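Local coordinates for protein glutamate--LysW ligase ArgX (PDB 3VPB) that probably joins the amino group of glutamate to the gamma-carboxyl group of the C-terminal glutamate of the carrier protein LysW, at the cost of ATP, in arginine biosynthesis, at residues A18-E23 with K271-I276; S56-L61 with M156-L161; D176-A181 with E250-P255. One frame throughout, in Å; residues are numbered along the deposited sequence.

Contacts 1 and 2 each join the N-terminal preATP-grasp part of the chain to the ATP-grasp part, whereas contact 3 lies wholly within the latter. Along the sequence, contact 1 spans nearly the whole chain and encloses the other two, and contact 2 closes before contact 3 opens. The centres of contacts 1 and 2 are about 29 Å apart; the centre of contact 3 is about 20 Å from that of contact 1 and about 19 Å from that of contact 2. Contacts 2 and 3 touch, Ala60 CB packing on Val254 CG2 at 3.9 Å. Helices 12-23 and 57-69 thus meet the ATP-grasp part at two separate places, while contact 3 gathers the two metals, the ADP diphosphate and the bound glutamate.

Contact 1: A18-E23 with K271-I276; sequences AKALEE and KLVEYI
Val273 reaches helix 12-23 with one methyl group, CG2, which meets both Ala20 and Leu21. Ala20 CB approaches this methyl to 3.8 Å, and Leu21 CD2 lies 3.9 Å from the same Val273 CG2, so a single branch is shared between two neighbouring residues of the facing helix. The other branch comes near the backbone instead: Val273 CG1 is 3.9 Å from Ala20 O. This division follows from the valine torsion (chi1 169°), which sets CG1 opposite its own backbone N and CG2 opposite the carbonyl carbon. Leu21 and Val273 run at a slant to each other, and all three side chains are buried. The closest CA pair, Leu21 and Val273, is 6.3 Å apart. The contact is apolar and buries 147 Å², both sides summed. Farther out, Val26 touches both Leu21 and Val273, while Tyr28 of strand 27-32 packs on Leu21. Tyr275, on helix 268-280, touches Ile182 of strand 175-182 and hydrogen-bonds to Glu232 through its OH. The result is helix-helix packing that joins the first helix of the Rossmann-like preATP-grasp domain to the C-terminal helix of the chain.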
loop_
_atom_site.group_PDB
_atom_site.type_symbol
_atom_site.label_atom_id
_atom_site.label_comp_id
_atom_site.label_asym_id
_atom_site.label_seq_id
_atom_site.Cartn_x
_atom_site.Cartn_y
_atom_site.Cartn_z
ATOM N N ALA B 18 12.243 14.202 -29.082
ATOM C CA ALA B 18 13.689 14.277 -29.232
ATOM C C ALA B 18 14.070 14.428 -30.716
ATOM O O ALA B 18 14.973 15.215 -31.058
ATOM C CB ALA B 18 14.365 13.044 -28.639
ATOM N N LYS B 19 13.368 13.712 -31.585
ATOM C CA LYS B 19 13.707 13.711 -33.007
ATOM C C LYS B 19 13.372 15.065 -33.581
ATOM O O LYS B 19 14.121 15.610 -34.405
ATOM C CB LYS B 19 12.959 12.591 -33.752
ATOM C CG LYS B 19 13.268 12.494 -35.257
ATOM C CD LYS B 19 14.766 12.187 -35.514
ATOM C CE LYS B 19 15.051 11.881 -36.992
ATOM N NZ LYS B 19 15.063 13.125 -37.846
ATOM N N ALA B 20 12.263 15.640 -33.126
ATOM C CA ALA B 20 11.862 16.959 -33.605
ATOM C C ALA B 20 12.790 18.081 -33.123
ATOM O O ALA B 20 13.028 19.055 -33.862
ATOM C CB ALA B 20 10.379 17.254 -33.241
ATOM N N LEU B 21 13.311 17.957 -31.895
ATOM C CA LEU B 21 14.336 18.878 -31.402
ATOM C C LEU B 21 15.559 18.811 -32.335
ATOM O O LEU B 21 16.006 19.845 -32.864
ATOM C CB LEU B 21 14.708 18.602 -29.931
ATOM C CG LEU B 21 13.606 18.982 -28.911
ATOM C CD1 LEU B 21 13.810 18.290 -27.557
ATOM C CD2 LEU B 21 13.489 20.479 -28.732
ATOM N N GLU B 22 16.039 17.598 -32.574
ATOM C CA GLU B 22 17.176 17.365 -33.475
ATOM C C GLU B 22 16.954 17.950 -34.885
ATOM O O GLU B 22 17.830 18.645 -35.427
ATOM C CB GLU B 22 17.435 15.866 -33.568
ATOM C CG GLU B 22 18.574 15.458 -34.513
ATOM C CD GLU B 22 18.631 13.943 -34.750
ATOM O OE1 GLU B 22 18.517 13.168 -33.767
ATOM O OE2 GLU B 22 18.781 13.531 -35.926
ATOM N N GLU B 23 15.781 17.673 -35.464
ATOM C CA GLU B 23 15.471 18.020 -36.847
ATOM C C GLU B 23 15.339 19.520 -37.046
ATOM O O GLU B 23 15.549 20.009 -38.149
ATOM C CB GLU B 23 14.158 17.369 -37.272
ATOM C CG GLU B 23 14.282 15.998 -37.865
ATOM C CD GLU B 23 12.928 15.375 -38.203
ATOM O OE1 GLU B 23 11.992 16.084 -38.636
ATOM O OE2 GLU B 23 12.802 14.152 -38.052
ATOM N N LYS B 271 4.854 20.504 -34.071
ATOM C CA LYS B 271 4.095 21.688 -33.641
ATOM C C LYS B 271 4.571 22.214 -32.287
ATOM O O LYS B 271 4.650 23.421 -32.070
ATOM C CB LYS B 271 2.587 21.398 -33.599
ATOM C CG LYS B 271 2.000 21.055 -34.975
ATOM C CD LYS B 271 1.996 22.324 -35.853
ATOM C CE LYS B 271 1.545 22.013 -37.278
ATOM N NZ LYS B 271 0.096 21.641 -37.290
ATOM N N LEU B 272 4.881 21.300 -31.381
ATOM C CA LEU B 272 5.412 21.692 -30.063
ATOM C C LEU B 272 6.762 22.420 -30.190
ATOM O O LEU B 272 6.967 23.490 -29.599
ATOM C CB LEU B 272 5.608 20.431 -29.189
ATOM C CG LEU B 272 6.185 20.716 -27.787
ATOM C CD1 LEU B 272 5.297 21.626 -26.967
ATOM C CD2 LEU B 272 6.430 19.393 -27.071
ATOM N N VAL B 273 7.678 21.828 -30.953
ATOM C CA VAL B 273 9.042 22.369 -31.075
ATOM C C VAL B 273 8.939 23.726 -31.776
ATOM O O VAL B 273 9.577 24.697 -31.366
ATOM C CB VAL B 273 9.996 21.396 -31.793
ATOM C CG1 VAL B 273 11.313 22.087 -32.135
ATOM C CG2 VAL B 273 10.297 20.207 -30.880
ATOM N N GLU B 274 8.084 23.811 -32.787
ATOM C CA GLU B 274 7.852 25.111 -33.442
ATOM C C GLU B 274 7.369 26.164 -32.466
ATOM O O GLU B 274 7.874 27.307 -32.477
ATOM C CB GLU B 274 6.841 24.962 -34.572
ATOM C CG GLU B 274 7.436 24.311 -35.796
ATOM C CD GLU B 274 6.416 24.051 -36.902
ATOM O OE1 GLU B 274 6.839 23.631 -38.006
ATOM O OE2 GLU B 274 5.203 24.261 -36.679
ATOM N N TYR B 275 6.374 25.811 -31.649
ATOM C CA TYR B 275 5.853 26.713 -30.628
ATOM C C TYR B 275 6.955 27.193 -29.667
ATOM O O TYR B 275 7.026 28.376 -29.347
ATOM C CB TYR B 275 4.730 26.034 -29.840
ATOM C CG TYR B 275 4.250 26.817 -28.649
ATOM C CD1 TYR B 275 3.328 27.862 -28.801
ATOM C CD2 TYR B 275 4.724 26.531 -27.368
ATOM C CE1 TYR B 275 2.859 28.594 -27.688
ATOM C CE2 TYR B 275 4.276 27.256 -26.266
ATOM C CZ TYR B 275 3.351 28.285 -26.437
ATOM O OH TYR B 275 2.930 28.998 -25.343
ATOM N N ILE B 276 7.794 26.272 -29.223
ATOM C CA ILE B 276 8.890 26.591 -28.292
ATOM C C ILE B 276 9.882 27.560 -28.938
ATOM O O ILE B 276 10.254 28.560 -28.330
ATOM C CB ILE B 276 9.577 25.294 -27.798
ATOM C CG1 ILE B 276 8.627 24.568 -26.840
ATOM C CG2 ILE B 276 10.909 25.559 -27.067
ATOM C CD1 ILE B 276 9.005 23.070 -26.714
#

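Contact 2: S56-L61 with M156-L161; sequences SMYRAL and MGNSAL
The Tyr58 ring and the Asn158 amide meet edge on: Asn158 ND2 lies at the ring edge, in its plane, and the two planes are only 20° apart. The side chains approach from opposite directions, and their polar ends are joined by a hydrogen bond from Asn158 ND2 to Tyr58 OH, 3.1 Å long. It is nearly straight, with an N-H...O angle of 163°, and the hydroxyl oxygen lies just 5° out of the amide plane. The backbones are far apart, with 12.2 Å between the CA atoms of Tyr58 and Asn158, so the tyrosine and asparagine side chains and the bond between them together span the gap.

The amide oxygen turns back to its own chain. Ala160 N donates to Asn158 OD1 over 2.9 Å, closing an Asx turn at the start of the 3-10 segment; since both ends of the amide are engaged, its rotation is restrained. CB of Asn158 already points toward helix 57-69, and CG anti to the backbone N carries the amide on to the hydroxyl. On the other side, Ser56 is the N-cap of helix 57-69, its OG accepting from Arg59 N at 3.2 Å. The contact therefore joins the helix start in the preATP-grasp part to the loop before strand 164-168 in the ATP-grasp part.

Asn158 ND2 has a stronger partner in Glu52 of the LysW chain, and Asp53 of LysW accepts from Tyr58 N. Ser159 of a second ArgX subunit packs on Tyr58, while Asn158 meets Asn158 of that subunit.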
loop_
_atom_site.group_PDB
_atom_site.type_symbol
_atom_site.label_atom_id
_atom_site.label_comp_id
_atom_site.label_asym_id
_atom_site.label_seq_id
_atom_site.Cartn_x
_atom_site.Cartn_y
_atom_site.Cartn_z
ATOM N N SER B 56 5.297 9.247 -14.652
ATOM C CA SER B 56 4.836 9.381 -13.254
ATOM C C SER B 56 4.414 10.831 -13.069
ATOM O O SER B 56 5.225 11.722 -13.299
ATOM C CB SER B 56 5.979 9.084 -12.283
ATOM O OG SER B 56 5.671 9.599 -10.989
ATOM N N MET B 57 3.169 11.070 -12.675
ATOM C CA MET B 57 2.705 12.437 -12.438
ATOM C C MET B 57 3.507 13.123 -11.309
ATOM O O MET B 57 3.834 14.298 -11.414
ATOM C CB MET B 57 1.220 12.481 -12.123
ATOM C CG MET B 57 0.688 13.910 -11.954
ATOM S SD MET B 57 0.782 14.439 -10.236
ATOM C CE MET B 57 -0.785 13.693 -9.742
ATOM N N TYR B 58 3.850 12.390 -10.259
ATOM C CA TYR B 58 4.658 12.998 -9.183
ATOM C C TYR B 58 6.052 13.403 -9.665
ATOM O O TYR B 58 6.545 14.479 -9.303
ATOM C CB TYR B 58 4.734 12.101 -7.951
ATOM C CG TYR B 58 3.400 11.953 -7.233
ATOM C CD1 TYR B 58 2.712 13.063 -6.741
ATOM C CD2 TYR B 58 2.844 10.698 -7.030
ATOM C CE1 TYR B 58 1.473 12.910 -6.088
ATOM C CE2 TYR B 58 1.624 10.541 -6.377
ATOM C CZ TYR B 58 0.956 11.641 -5.901
ATOM O OH TYR B 58 -0.251 11.455 -5.256
ATOM N N ARG B 59 6.674 12.561 -10.489
ATOM C CA ARG B 59 7.960 12.925 -11.120
ATOM C C ARG B 59 7.830 14.145 -12.019
ATOM O O ARG B 59 8.702 15.012 -12.006
ATOM C CB ARG B 59 8.562 11.769 -11.921
ATOM C CG ARG B 59 9.046 10.620 -11.057
ATOM C CD ARG B 59 10.056 9.777 -11.800
ATOM N NE ARG B 59 10.478 8.655 -10.967
ATOM C CZ ARG B 59 10.258 7.383 -11.276
ATOM N NH1 ARG B 59 10.685 6.438 -10.457
ATOM N NH2 ARG B 59 9.654 7.051 -12.430
ATOM N N ALA B 60 6.731 14.240 -12.776
ATOM C CA ALA B 60 6.483 15.414 -13.593
ATOM C C ALA B 60 6.328 16.660 -12.718
ATOM O O ALA B 60 6.912 17.719 -13.012
ATOM C CB ALA B 60 5.216 15.204 -14.487
ATOM N N LEU B 61 5.514 16.544 -11.671
ATOM C CA LEU B 61 5.268 17.654 -10.751
ATOM C C LEU B 61 6.553 18.145 -10.100
ATOM O O LEU B 61 6.857 19.344 -10.109
ATOM C CB LEU B 61 4.252 17.249 -9.676
ATOM C CG LEU B 61 3.892 18.306 -8.648
ATOM C CD1 LEU B 61 3.258 19.597 -9.307
ATOM C CD2 LEU B 61 2.974 17.734 -7.603
ATOM N N MET B 156 -6.614 1.090 -0.729
ATOM C CA MET B 156 -5.574 1.714 -1.560
ATOM C C MET B 156 -4.508 2.343 -0.672
ATOM O O MET B 156 -4.805 2.812 0.428
ATOM C CB MET B 156 -6.177 2.764 -2.493
ATOM C CG MET B 156 -7.185 2.195 -3.531
ATOM S SD MET B 156 -6.479 1.079 -4.768
ATOM C CE MET B 156 -6.817 -0.546 -4.083
ATOM N N GLY B 157 -3.273 2.376 -1.158
ATOM C CA GLY B 157 -2.154 2.881 -0.354
ATOM C C GLY B 157 -1.908 4.372 -0.476
ATOM O O GLY B 157 -1.165 4.940 0.311
ATOM N N ASN B 158 -2.514 4.998 -1.478
ATOM C CA ASN B 158 -2.454 6.460 -1.678
ATOM C C ASN B 158 -3.814 7.028 -1.251
ATOM O O ASN B 158 -4.843 6.752 -1.875
ATOM C CB ASN B 158 -2.145 6.777 -3.143
ATOM C CG ASN B 158 -2.034 8.271 -3.413
ATOM O OD1 ASN B 158 -2.687 9.072 -2.758
ATOM N ND2 ASN B 158 -1.181 8.644 -4.369
ATOM N N SER B 159 -3.826 7.785 -0.162
ATOM C CA SER B 159 -5.089 8.272 0.387
ATOM C C SER B 159 -5.902 9.165 -0.563
ATOM O O SER B 159 -7.113 9.287 -0.410
ATOM C CB SER B 159 -4.843 8.965 1.731
ATOM O OG SER B 159 -4.464 7.966 2.650
ATOM N N ALA B 160 -5.257 9.736 -1.577
ATOM C CA ALA B 160 -6.000 10.474 -2.602
ATOM C C ALA B 160 -6.905 9.530 -3.414
ATOM O O ALA B 160 -7.964 9.943 -3.900
ATOM C CB ALA B 160 -5.053 11.276 -3.512
ATOM N N LEU B 161 -6.522 8.250 -3.509
ATOM C CA LEU B 161 -7.350 7.261 -4.227
ATOM C C LEU B 161 -8.600 6.906 -3.438
ATOM O O LEU B 161 -9.509 6.272 -3.962
ATOM C CB LEU B 161 -6.558 5.987 -4.538
ATOM C CG LEU B 161 -5.358 6.090 -5.474
ATOM C CD1 LEU B 161 -4.751 4.686 -5.629
ATOM C CD2 LEU B 161 -5.755 6.638 -6.822
#

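Contact 3: D176-A181 with E250-P255; sequences DIRCIA and ELNDVP. With ZN (zinc ion), chain O; MG (magnesium ion), chain N; ADP (adenosine-5'-diphosphate), chain L; GLU (glutamic acid), chain M.
Both segments contribute to the nucleotide and metal site of the ATP-grasp domain, with Arg178 and Asn252 meeting beside it. Arg178 NH2 comes to 3.3 Å from Asn252 ND2, but both are donors, so this is a packing contact. The side chains cross at about a right angle, their guanidinium and amide planes 51° apart. Bends at chi2 and chi3 (54° and 70°) fold Arg178 inward, where it forms salt bridges to Asp237 and to Glu56 of the LysW chain. Asn252 ND2 is held by Ser235 and makes a weak bond to Glu250 OE1.

Glu250 ligates both metals. Its OE1 bridges them, 2.1 Å from the zinc ion and 2.1 Å from the magnesium ion, while Glu250 OE2 adds a second bond to zinc at 2.4 Å. Asn252 OD1 also binds the zinc ion, again at 2.4 Å; zinc thus occupies the place formed by the ligands of the second magnesium site. ADP O1B joins the zinc shell; O2A, O2B, a water and Asp237 are among the other magnesium ligands, so the metals tie the diphosphate to strand 245-252. The two metal ions probably offset the negative charge gathered here. ADP O3' donates to Asp176 OD1 over 2.6 Å, which holds the ribose hydroxyl, and Arg178 NH1 passes 3.6 Å from CG of the bound glutamate.

Strand 233-241, which carries Asp237, runs between strands 175-182 and 245-252 in the antiparallel sheet. Strand 185-193 flanks 175-182 on its other side, cross-linked by the Cys179-Cys189 disulfide, and helix 216-229 packs against Cys179, Ala181 and Leu251.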
loop_
_atom_site.group_PDB
_atom_site.type_symbol
_atom_site.label_atom_id
_atom_site.label_comp_id
_atom_site.label_asym_id
_atom_site.label_seq_id
_atom_site.Cartn_x
_atom_site.Cartn_y
_atom_site.Cartn_z
ATOM N N ASP B 176 -15.489 8.974 -26.719
ATOM C CA ASP B 176 -15.343 10.318 -26.202
ATOM C C ASP B 176 -14.464 11.135 -27.148
ATOM O O ASP B 176 -14.000 10.619 -28.171
ATOM C CB ASP B 176 -14.926 10.339 -24.724
ATOM C CG ASP B 176 -13.476 9.957 -24.493
ATOM O OD1 ASP B 176 -13.054 10.078 -23.323
ATOM O OD2 ASP B 176 -12.759 9.571 -25.464
ATOM N N ILE B 177 -14.301 12.418 -26.861
ATOM C CA ILE B 177 -13.522 13.269 -27.727
ATOM C C ILE B 177 -12.240 13.675 -27.009
ATOM O O ILE B 177 -12.264 14.032 -25.840
ATOM C CB ILE B 177 -14.338 14.482 -28.151
ATOM C CG1 ILE B 177 -15.566 14.020 -28.967
ATOM C CG2 ILE B 177 -13.491 15.459 -28.973
ATOM C CD1 ILE B 177 -16.621 15.164 -29.159
ATOM N N ARG B 178 -11.123 13.558 -27.712
ATOM C CA ARG B 178 -9.832 13.967 -27.194
ATOM C C ARG B 178 -9.319 15.105 -28.091
ATOM O O ARG B 178 -9.232 14.941 -29.304
ATOM C CB ARG B 178 -8.903 12.747 -27.203
ATOM C CG ARG B 178 -7.406 13.051 -27.141
ATOM C CD ARG B 178 -7.042 13.944 -25.962
ATOM N NE ARG B 178 -7.159 13.306 -24.658
ATOM C CZ ARG B 178 -6.226 12.505 -24.127
ATOM N NH1 ARG B 178 -5.109 12.220 -24.792
ATOM N NH2 ARG B 178 -6.410 11.980 -22.918
ATOM N N CYS B 179 -9.013 16.246 -27.483
ATOM C CA CYS B 179 -8.369 17.376 -28.169
ATOM C C CYS B 179 -7.007 17.665 -27.542
ATOM O O CYS B 179 -6.729 17.241 -26.397
ATOM C CB CYS B 179 -9.260 18.611 -28.060
ATOM S SG CYS B 179 -10.950 18.265 -28.643
ATOM N N ILE B 180 -6.174 18.397 -28.281
ATOM C CA ILE B 180 -4.879 18.841 -27.801
ATOM C C ILE B 180 -4.805 20.337 -28.091
ATOM O O ILE B 180 -5.268 20.793 -29.142
ATOM C CB ILE B 180 -3.721 18.121 -28.506
ATOM C CG1 ILE B 180 -3.669 16.651 -28.045
ATOM C CG2 ILE B 180 -2.356 18.823 -28.183
ATOM C CD1 ILE B 180 -2.502 15.809 -28.580
ATOM N N ALA B 181 -4.248 21.080 -27.153
ATOM C CA ALA B 181 -4.027 22.515 -27.312
ATOM C C ALA B 181 -2.556 22.818 -27.019
ATOM O O ALA B 181 -1.943 22.224 -26.108
ATOM C CB ALA B 181 -4.924 23.303 -26.382
ATOM N N GLU B 250 -11.998 15.920 -18.309
ATOM C CA GLU B 250 -10.695 16.127 -17.655
ATOM C C GLU B 250 -9.723 16.820 -18.588
ATOM O O GLU B 250 -9.990 16.952 -19.779
ATOM C CB GLU B 250 -10.079 14.821 -17.172
ATOM C CG GLU B 250 -9.682 13.865 -18.299
ATOM C CD GLU B 250 -8.574 12.920 -17.881
ATOM O OE1 GLU B 250 -8.312 11.936 -18.629
ATOM O OE2 GLU B 250 -7.938 13.189 -16.824
ATOM N N LEU B 251 -8.599 17.244 -18.026
ATOM C CA LEU B 251 -7.461 17.709 -18.805
ATOM C C LEU B 251 -6.250 16.928 -18.383
ATOM O O LEU B 251 -6.230 16.399 -17.283
ATOM C CB LEU B 251 -7.215 19.213 -18.590
ATOM C CG LEU B 251 -8.204 20.131 -19.331
ATOM C CD1 LEU B 251 -9.418 20.440 -18.464
ATOM C CD2 LEU B 251 -7.545 21.403 -19.806
ATOM N N ASN B 252 -5.250 16.815 -19.246
ATOM C CA ASN B 252 -4.057 16.053 -18.891
ATOM C C ASN B 252 -2.799 16.847 -19.164
ATOM O O ASN B 252 -2.677 17.471 -20.226
ATOM C CB ASN B 252 -4.031 14.726 -19.642
ATOM C CG ASN B 252 -5.289 13.872 -19.379
ATOM O OD1 ASN B 252 -5.359 13.152 -18.386
ATOM N ND2 ASN B 252 -6.272 13.954 -20.278
ATOM N N ASP B 253 -1.851 16.773 -18.228
ATOM C CA ASP B 253 -0.659 17.622 -18.254
ATOM C C ASP B 253 0.588 17.056 -18.937
ATOM O O ASP B 253 1.514 17.816 -19.246
ATOM C CB ASP B 253 -0.324 18.118 -16.844
ATOM C CG ASP B 253 -0.177 16.986 -15.840
ATOM O OD1 ASP B 253 0.751 16.170 -16.004
ATOM O OD2 ASP B 253 -0.970 16.935 -14.862
ATOM N N VAL B 254 0.629 15.744 -19.164
ATOM C CA VAL B 254 1.710 15.109 -19.940
ATOM C C VAL B 254 1.070 14.285 -21.053
ATOM O O VAL B 254 0.995 13.041 -20.983
ATOM C CB VAL B 254 2.663 14.232 -19.086
ATOM C CG1 VAL B 254 3.860 13.747 -19.944
ATOM C CG2 VAL B 254 3.224 15.014 -17.869
ATOM N N PRO B 255 0.595 14.970 -22.088
ATOM C CA PRO B 255 -0.294 14.241 -23.009
ATOM C C PRO B 255 0.404 13.203 -23.870
ATOM O O PRO B 255 1.543 13.390 -24.295
ATOM C CB PRO B 255 -0.926 15.342 -23.869
ATOM C CG PRO B 255 -0.130 16.572 -23.636
ATOM C CD PRO B 255 0.724 16.406 -22.412
HETATM ZN ZN ZN O . -6.588 11.337 -17.530
HETATM MG MG MG N . -9.185 10.411 -19.753
HETATM P PB ADP L . -8.539 8.949 -17.028
HETATM O O1B ADP L . -7.728 10.092 -16.542
HETATM O O2B ADP L . -8.603 8.771 -18.536
HETATM O O3B ADP L . -8.310 7.642 -16.324
HETATM P PA ADP L . -11.307 9.749 -17.406
HETATM O O1A ADP L . -12.179 10.516 -16.416
HETATM O O2A ADP L . -10.871 10.327 -18.734
HETATM O O3A ADP L . -10.036 9.289 -16.535
HETATM O "O5'" ADP L . -12.083 8.369 -17.678
HETATM C "C5'" ADP L . -11.623 7.366 -18.583
HETATM C "C4'" ADP L . -12.760 6.936 -19.491
HETATM O "O4'" ADP L . -13.877 6.553 -18.683
HETATM C "C3'" ADP L . -13.251 8.111 -20.343
HETATM O "O3'" ADP L . -12.542 8.174 -21.587
HETATM C "C2'" ADP L . -14.708 7.778 -20.558
HETATM O "O2'" ADP L . -14.852 6.828 -21.624
HETATM C "C1'" ADP L . -15.071 7.078 -19.275
HETATM N N9 ADP L . -15.683 8.023 -18.322
HETATM C C8 ADP L . -15.089 8.652 -17.276
HETATM N N7 ADP L . -16.008 9.383 -16.627
HETATM C C5 ADP L . -17.189 9.216 -17.254
HETATM C C6 ADP L . -18.557 9.727 -17.099
HETATM N N6 ADP L . -18.850 10.556 -16.080
HETATM N N1 ADP L . -19.521 9.269 -17.952
HETATM C C2 ADP L . -19.253 8.426 -18.956
HETATM N N3 ADP L . -17.999 7.951 -19.168
HETATM C C4 ADP L . -16.969 8.324 -18.361
HETATM N N GLU M . -3.723 8.513 -22.701
HETATM C CA GLU M . -4.584 8.610 -23.910
HETATM C C GLU M . -5.451 7.374 -24.012
HETATM O O GLU M . -6.560 7.478 -24.569
HETATM C CB GLU M . -3.730 8.752 -25.181
HETATM C CG GLU M . -4.536 9.090 -26.424
HETATM C CD GLU M . -3.678 9.236 -27.680
HETATM O OE1 GLU M . -2.707 8.455 -27.849
HETATM O OE2 GLU M . -4.005 10.139 -28.499
HETATM O OXT GLU M . -5.061 6.267 -23.576
HETATM O O HOH W 1 -9.932 9.035 -21.196
HETATM O O HOH W 2 -5.127 11.484 -16.029
#